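Local coordinates for protein 6-aminohexanoate-cyclic-dimer hydrolase (Arthrobacter sp., PDB 3A2Q) that hydrolyses the cyclic dimer of 6-aminohexanoate, a by-product of nylon-6 manufacture, to the linear dimer, at residues A[193-198]-A[234-239]; A[375-380]-A[452-457]. The protein carries 1 engineered substitution. All coordinates share one frame; numbering follows the deposited sequence.

In the fold
The two contacts follow each other along the chain within the amidase fold, their centres about 23 Å apart, and share no helix or strand. Contact 1 is partly buried and joins two loops, one after strand 185-188 and the other after helix 219-229, through a polar serine-aspartate bond. Contact 2 is more fully buried and largely apolar: the last turn of helix 356-378 packs a tryptophan against the end of strand 448-455, on one face of the mixed sheet. One hydroxyl-carboxylate bond carries the first, and contacts of an indole with backbone and small side chains the second. The segments meet where C239 O packs 3.6 Å from Y457 OH.

Contact 1: residues A[193-198]-A[234-239]; sequences RISPGP and PGDTFC
S195 and D236 are brought together by their first torsions: the serine OG stands anti to its own backbone N (chi1 176°), while the aspartate carboxylate swings beside its backbone N, with CG anti to the carbonyl carbon (chi1 -77°). The irregular loop 193-198 folds into an ST turn at S195, and the hydroxyl of that turn bonds D236 of the loop 234-239. The serine hydroxyl donates to D236 OD1, with S195 OG to D236 OD1 at 2.7 Å, and the bond uses the syn lone pair of that oxygen. The same serine oxygen accepts from the backbone N of G197, with G197 N to S195 OG at 3.1 Å and an N-H...O angle of 156°, which closes the turn around P196. One hydroxyl thus shapes its own loop and ties it to the next.

The second carboxylate oxygen is not idle. D236 OD2 takes a bond from the backbone N of R233, so that both oxygens are engaged and rotation of the carboxylate is restrained. OD2 also lies close to the serine methylene, 3.1 Å from S195 CB.

Y102 at the start of helix 102-110 lies beside the pair, touching S195, P198 and P234 and sharing a backbone bond with G197. R193 holds the far end of its loop through a salt bridge to E460 and a bond to the carbonyl of P241. The side chain of P196 is about 11 Å from bound 6-aminohexanoic acid, so the contact stands apart from the ligand and does not line its pocket. Nearest to the carboxylate on the proline ring is P196 CD, in loose contact with D236 OD1 at 4.0 Å.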
loop_
_atom_site.group_PDB
_atom_site.type_symbol
_atom_site.label_atom_id
_atom_site.label_comp_id
_atom_site.label_asym_id
_atom_site.label_seq_id
_atom_site.Cartn_x
_atom_site.Cartn_y
_atom_site.Cartn_z
ATOM N N ARG A 193 2.350 -1.236 -13.708
ATOM C CA ARG A 193 1.013 -0.732 -14.014
ATOM C C ARG A 193 0.947 0.774 -13.782
ATOM O O ARG A 193 0.462 1.522 -14.633
ATOM C CB ARG A 193 -0.040 -1.418 -13.133
ATOM C CG ARG A 193 -1.479 -0.960 -13.389
ATOM C CD ARG A 193 -1.989 -1.422 -14.756
ATOM N NE ARG A 193 -2.097 -2.878 -14.834
ATOM C CZ ARG A 193 -2.165 -3.561 -15.974
ATOM N NH1 ARG A 193 -2.136 -2.921 -17.137
ATOM N NH2 ARG A 193 -2.247 -4.885 -15.953
ATOM N N ILE A 194 1.438 1.210 -12.625
ATOM C CA ILE A 194 1.408 2.625 -12.254
ATOM C C ILE A 194 2.797 3.240 -12.227
ATOM O O ILE A 194 3.683 2.747 -11.537
ATOM C CB ILE A 194 0.781 2.823 -10.856
ATOM C CG1 ILE A 194 -0.614 2.191 -10.815
ATOM C CG2 ILE A 194 0.722 4.316 -10.517
ATOM C CD1 ILE A 194 -1.342 2.363 -9.483
ATOM N N SER A 195 2.985 4.327 -12.968
ATOM C CA SER A 195 4.286 4.978 -13.010
ATOM C C SER A 195 4.635 5.746 -11.741
ATOM O O SER A 195 3.812 6.496 -11.220
ATOM C CB SER A 195 4.363 5.947 -14.185
ATOM O OG SER A 195 5.600 6.628 -14.162
ATOM N N PRO A 196 5.868 5.562 -11.230
ATOM C CA PRO A 196 6.360 6.239 -10.025
ATOM C C PRO A 196 7.268 7.395 -10.456
ATOM O O PRO A 196 7.895 8.046 -9.620
ATOM C CB PRO A 196 7.162 5.153 -9.335
ATOM C CG PRO A 196 7.828 4.495 -10.512
ATOM C CD PRO A 196 6.730 4.412 -11.564
ATOM N N GLY A 197 7.338 7.627 -11.766
ATOM C CA GLY A 197 8.186 8.676 -12.310
ATOM C C GLY A 197 7.623 10.085 -12.249
ATOM O O GLY A 197 6.546 10.302 -11.689
ATOM N N PRO A 198 8.308 11.066 -12.864
ATOM C CA PRO A 198 9.566 10.959 -13.618
ATOM C C PRO A 198 10.824 10.587 -12.826
ATOM O O PRO A 198 11.839 10.204 -13.411
ATOM C CB PRO A 198 9.696 12.334 -14.273
ATOM C CG PRO A 198 8.986 13.236 -13.311
ATOM C CD PRO A 198 7.771 12.438 -12.931
ATOM N N PRO A 234 7.318 7.879 -20.015
ATOM C CA PRO A 234 8.736 7.936 -20.388
ATOM C C PRO A 234 9.698 7.555 -19.264
ATOM O O PRO A 234 9.660 8.128 -18.171
ATOM C CB PRO A 234 8.919 9.388 -20.836
ATOM C CG PRO A 234 7.561 9.770 -21.331
ATOM C CD PRO A 234 6.642 9.156 -20.311
ATOM N N GLY A 235 10.556 6.579 -19.539
ATOM C CA GLY A 235 11.525 6.158 -18.546
ATOM C C GLY A 235 11.093 5.016 -17.646
ATOM O O GLY A 235 11.938 4.388 -17.009
ATOM N N ASP A 236 9.792 4.740 -17.578
ATOM C CA ASP A 236 9.316 3.644 -16.737
ATOM C C ASP A 236 10.085 2.377 -17.070
ATOM O O ASP A 236 10.169 1.978 -18.226
ATOM C CB ASP A 236 7.823 3.384 -16.946
ATOM C CG ASP A 236 6.951 4.399 -16.248
ATOM O OD1 ASP A 236 7.475 5.175 -15.423
ATOM O OD2 ASP A 236 5.735 4.405 -16.524
ATOM N N THR A 237 10.638 1.739 -16.048
ATOM C CA THR A 237 11.411 0.528 -16.255
ATOM C C THR A 237 10.539 -0.663 -16.597
ATOM O O THR A 237 10.820 -1.416 -17.527
ATOM C CB THR A 237 12.216 0.165 -14.999
ATOM O OG1 THR A 237 13.121 1.228 -14.688
ATOM C CG2 THR A 237 12.989 -1.127 -15.223
ATOM N N PHE A 238 9.471 -0.823 -15.828
ATOM C CA PHE A 238 8.577 -1.946 -16.007
ATOM C C PHE A 238 7.277 -1.555 -16.689
ATOM O O PHE A 238 6.901 -0.384 -16.718
ATOM C CB PHE A 238 8.326 -2.572 -14.632
ATOM C CG PHE A 238 9.596 -2.950 -13.918
ATOM C CD1 PHE A 238 10.284 -4.106 -14.267
ATOM C CD2 PHE A 238 10.147 -2.111 -12.955
ATOM C CE1 PHE A 238 11.502 -4.420 -13.669
ATOM C CE2 PHE A 238 11.364 -2.413 -12.352
ATOM C CZ PHE A 238 12.042 -3.570 -12.711
ATOM N N CYS A 239 6.599 -2.545 -17.251
ATOM C CA CYS A 239 5.343 -2.309 -17.936
ATOM C C CYS A 239 4.452 -3.530 -17.723
ATOM O O CYS A 239 4.945 -4.651 -17.574
ATOM C CB CYS A 239 5.607 -2.086 -19.427
ATOM S SG CYS A 239 4.241 -1.335 -20.333
#

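Contact 2: residues A[375-380]-A[452-457]; sequences RWWEAG and QIVAAY
W377 presents its indole to the end of strand 448-455 in two ways at once, with a face laid on backbone and an edge turned to a carbonyl. One face carries A456 CA and, toward the rim, A455 O, the latter 3.9 Å above the ring plane. W376 CE3 lies 3.5 Å above the opposite face, also toward the rim, so the indole is held between its own helical neighbour and the strand. At the edge, V454 O lies in the ring plane, 3.6 Å from W377 CZ2.

The five-membered ring is the part that meets A456, its CD1 lying 3.7 Å from A456 CB. The six-membered ring meets V454, whose side chain crosses the indole at about a right angle, with W377 CZ2 to V454 CG1 at 3.8 Å. A chi1 of -81° places CG of W377 beside the backbone N and sends the ring toward the strand. The ring N-H is not paired with the strand here: NE1 makes a weak hydrogen bond to D382 O, just past the helix end.

That end is a Schellman motif, with G380 at positive phi and two backbone bonds returning to the final turn, one of them from G380 N to W377 O at 3.0 Å. From there the chain runs into strand 383-387, which pairs with strand 448-455 on one side while strand 435-442 pairs with it on the other. V454 faces helix 356-378 and A455 points away from it, touching L463 of helix 460-473, so the strand is covered by a helix on each face of the sheet.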
loop_
_atom_site.group_PDB
_atom_site.type_symbol
_atom_site.label_atom_id
_atom_site.label_comp_id
_atom_site.label_asym_id
_atom_site.label_seq_id
_atom_site.Cartn_x
_atom_site.Cartn_y
_atom_site.Cartn_z
ATOM N N ARG A 375 4.705 -19.951 -11.980
ATOM C CA ARG A 375 4.441 -21.239 -12.609
ATOM C C ARG A 375 3.172 -21.915 -12.097
ATOM O O ARG A 375 2.620 -22.779 -12.774
ATOM C CB ARG A 375 5.635 -22.176 -12.427
ATOM C CG ARG A 375 6.683 -22.046 -13.523
ATOM C CD ARG A 375 7.715 -23.160 -13.432
ATOM N NE ARG A 375 8.934 -22.746 -12.745
ATOM C CZ ARG A 375 9.838 -21.918 -13.263
ATOM N NH1 ARG A 375 9.663 -21.412 -14.477
ATOM N NH2 ARG A 375 10.920 -21.600 -12.569
ATOM N N TRP A 376 2.711 -21.524 -10.911
ATOM C CA TRP A 376 1.491 -22.093 -10.331
ATOM C C TRP A 376 0.284 -21.657 -11.160
ATOM O O TRP A 376 -0.641 -22.442 -11.392
ATOM C CB TRP A 376 1.317 -21.616 -8.882
ATOM C CG TRP A 376 0.200 -22.288 -8.124
ATOM C CD1 TRP A 376 0.152 -23.592 -7.711
ATOM C CD2 TRP A 376 -1.007 -21.674 -7.654
ATOM N NE1 TRP A 376 -1.007 -23.826 -7.006
ATOM C CE2 TRP A 376 -1.737 -22.667 -6.957
ATOM C CE3 TRP A 376 -1.543 -20.384 -7.751
ATOM C CZ2 TRP A 376 -2.974 -22.407 -6.362
ATOM C CZ3 TRP A 376 -2.774 -20.125 -7.157
ATOM C CH2 TRP A 376 -3.476 -21.133 -6.471
ATOM N N TRP A 377 0.299 -20.401 -11.604
ATOM C CA TRP A 377 -0.787 -19.858 -12.415
ATOM C C TRP A 377 -0.674 -20.432 -13.825
ATOM O O TRP A 377 -1.675 -20.693 -14.492
ATOM C CB TRP A 377 -0.702 -18.330 -12.453
ATOM C CG TRP A 377 -1.295 -17.671 -11.232
ATOM C CD1 TRP A 377 -2.546 -17.136 -11.121
ATOM C CD2 TRP A 377 -0.678 -17.520 -9.943
ATOM N NE1 TRP A 377 -2.749 -16.661 -9.844
ATOM C CE2 TRP A 377 -1.618 -16.885 -9.100
ATOM C CE3 TRP A 377 0.579 -17.863 -9.419
ATOM C CZ2 TRP A 377 -1.344 -16.585 -7.760
ATOM C CZ3 TRP A 377 0.855 -17.566 -8.085
ATOM C CH2 TRP A 377 -0.106 -16.932 -7.271
ATOM N N GLU A 378 0.565 -20.619 -14.264
ATOM C CA GLU A 378 0.867 -21.184 -15.573
ATOM C C GLU A 378 0.234 -22.572 -15.678
ATOM O O GLU A 378 -0.284 -22.958 -16.728
ATOM C CB GLU A 378 2.386 -21.316 -15.729
ATOM C CG GLU A 378 2.847 -21.893 -17.052
ATOM C CD GLU A 378 2.957 -20.836 -18.125
ATOM O OE1 GLU A 378 1.975 -20.087 -18.314
ATOM O OE2 GLU A 378 4.023 -20.757 -18.775
ATOM N N ALA A 379 0.285 -23.313 -14.574
ATOM C CA ALA A 379 -0.252 -24.669 -14.517
ATOM C C ALA A 379 -1.777 -24.755 -14.523
ATOM O O ALA A 379 -2.335 -25.853 -14.461
ATOM C CB ALA A 379 0.303 -25.389 -13.297
ATOM N N GLY A 380 -2.458 -23.615 -14.583
ATOM C CA GLY A 380 -3.910 -23.657 -14.620
ATOM C C GLY A 380 -4.681 -22.942 -13.527
ATOM O O GLY A 380 -5.885 -22.720 -13.664
ATOM N N GLN A 452 -6.514 -11.600 1.333
ATOM C CA GLN A 452 -5.762 -11.284 0.123
ATOM C C GLN A 452 -6.104 -12.194 -1.052
ATOM O O GLN A 452 -6.288 -13.401 -0.888
ATOM C CB GLN A 452 -4.253 -11.367 0.413
ATOM C CG GLN A 452 -3.370 -10.781 -0.694
ATOM C CD GLN A 452 -1.874 -10.816 -0.390
ATOM O OE1 GLN A 452 -1.092 -10.118 -1.034
ATOM N NE2 GLN A 452 -1.471 -11.636 0.582
ATOM N N ILE A 453 -6.182 -11.600 -2.236
ATOM C CA ILE A 453 -6.470 -12.347 -3.454
ATOM C C ILE A 453 -5.357 -11.984 -4.435
ATOM O O ILE A 453 -5.037 -10.807 -4.600
ATOM C CB ILE A 453 -7.821 -11.932 -4.083
ATOM C CG1 ILE A 453 -8.898 -11.808 -3.004
ATOM C CG2 ILE A 453 -8.234 -12.956 -5.126
ATOM C CD1 ILE A 453 -9.134 -13.062 -2.224
ATOM N N VAL A 454 -4.772 -12.993 -5.074
ATOM C CA VAL A 454 -3.686 -12.784 -6.028
ATOM C C VAL A 454 -4.034 -13.415 -7.379
ATOM O O VAL A 454 -4.377 -14.592 -7.437
ATOM C CB VAL A 454 -2.378 -13.447 -5.538
ATOM C CG1 VAL A 454 -1.225 -13.060 -6.459
ATOM C CG2 VAL A 454 -2.089 -13.041 -4.089
ATOM N N ALA A 455 -3.925 -12.635 -8.448
ATOM C CA ALA A 455 -4.214 -13.125 -9.795
ATOM C C ALA A 455 -2.929 -13.201 -10.614
ATOM O O ALA A 455 -1.869 -12.763 -10.166
ATOM C CB ALA A 455 -5.222 -12.209 -10.479
ATOM N N ALA A 456 -3.017 -13.761 -11.817
ATOM C CA ALA A 456 -1.844 -13.878 -12.673
ATOM C C ALA A 456 -1.337 -12.496 -13.090
ATOM O O ALA A 456 -2.087 -11.522 -13.082
ATOM C CB ALA A 456 -2.177 -14.715 -13.911
ATOM N N TYR A 457 -0.057 -12.426 -13.441
ATOM C CA TYR A 457 0.583 -11.180 -13.879
ATOM C C TYR A 457 -0.303 -10.439 -14.885
ATOM O O TYR A 457 -0.687 -11.002 -15.916
ATOM C CB TYR A 457 1.923 -11.505 -14.543
ATOM C CG TYR A 457 2.885 -10.342 -14.668
ATOM C CD1 TYR A 457 3.767 -10.030 -13.634
ATOM C CD2 TYR A 457 2.921 -9.561 -15.822
ATOM C CE1 TYR A 457 4.666 -8.968 -13.750
ATOM C CE2 TYR A 457 3.811 -8.497 -15.948
ATOM C CZ TYR A 457 4.680 -8.206 -14.907
ATOM O OH TYR A 457 5.552 -7.145 -15.021
#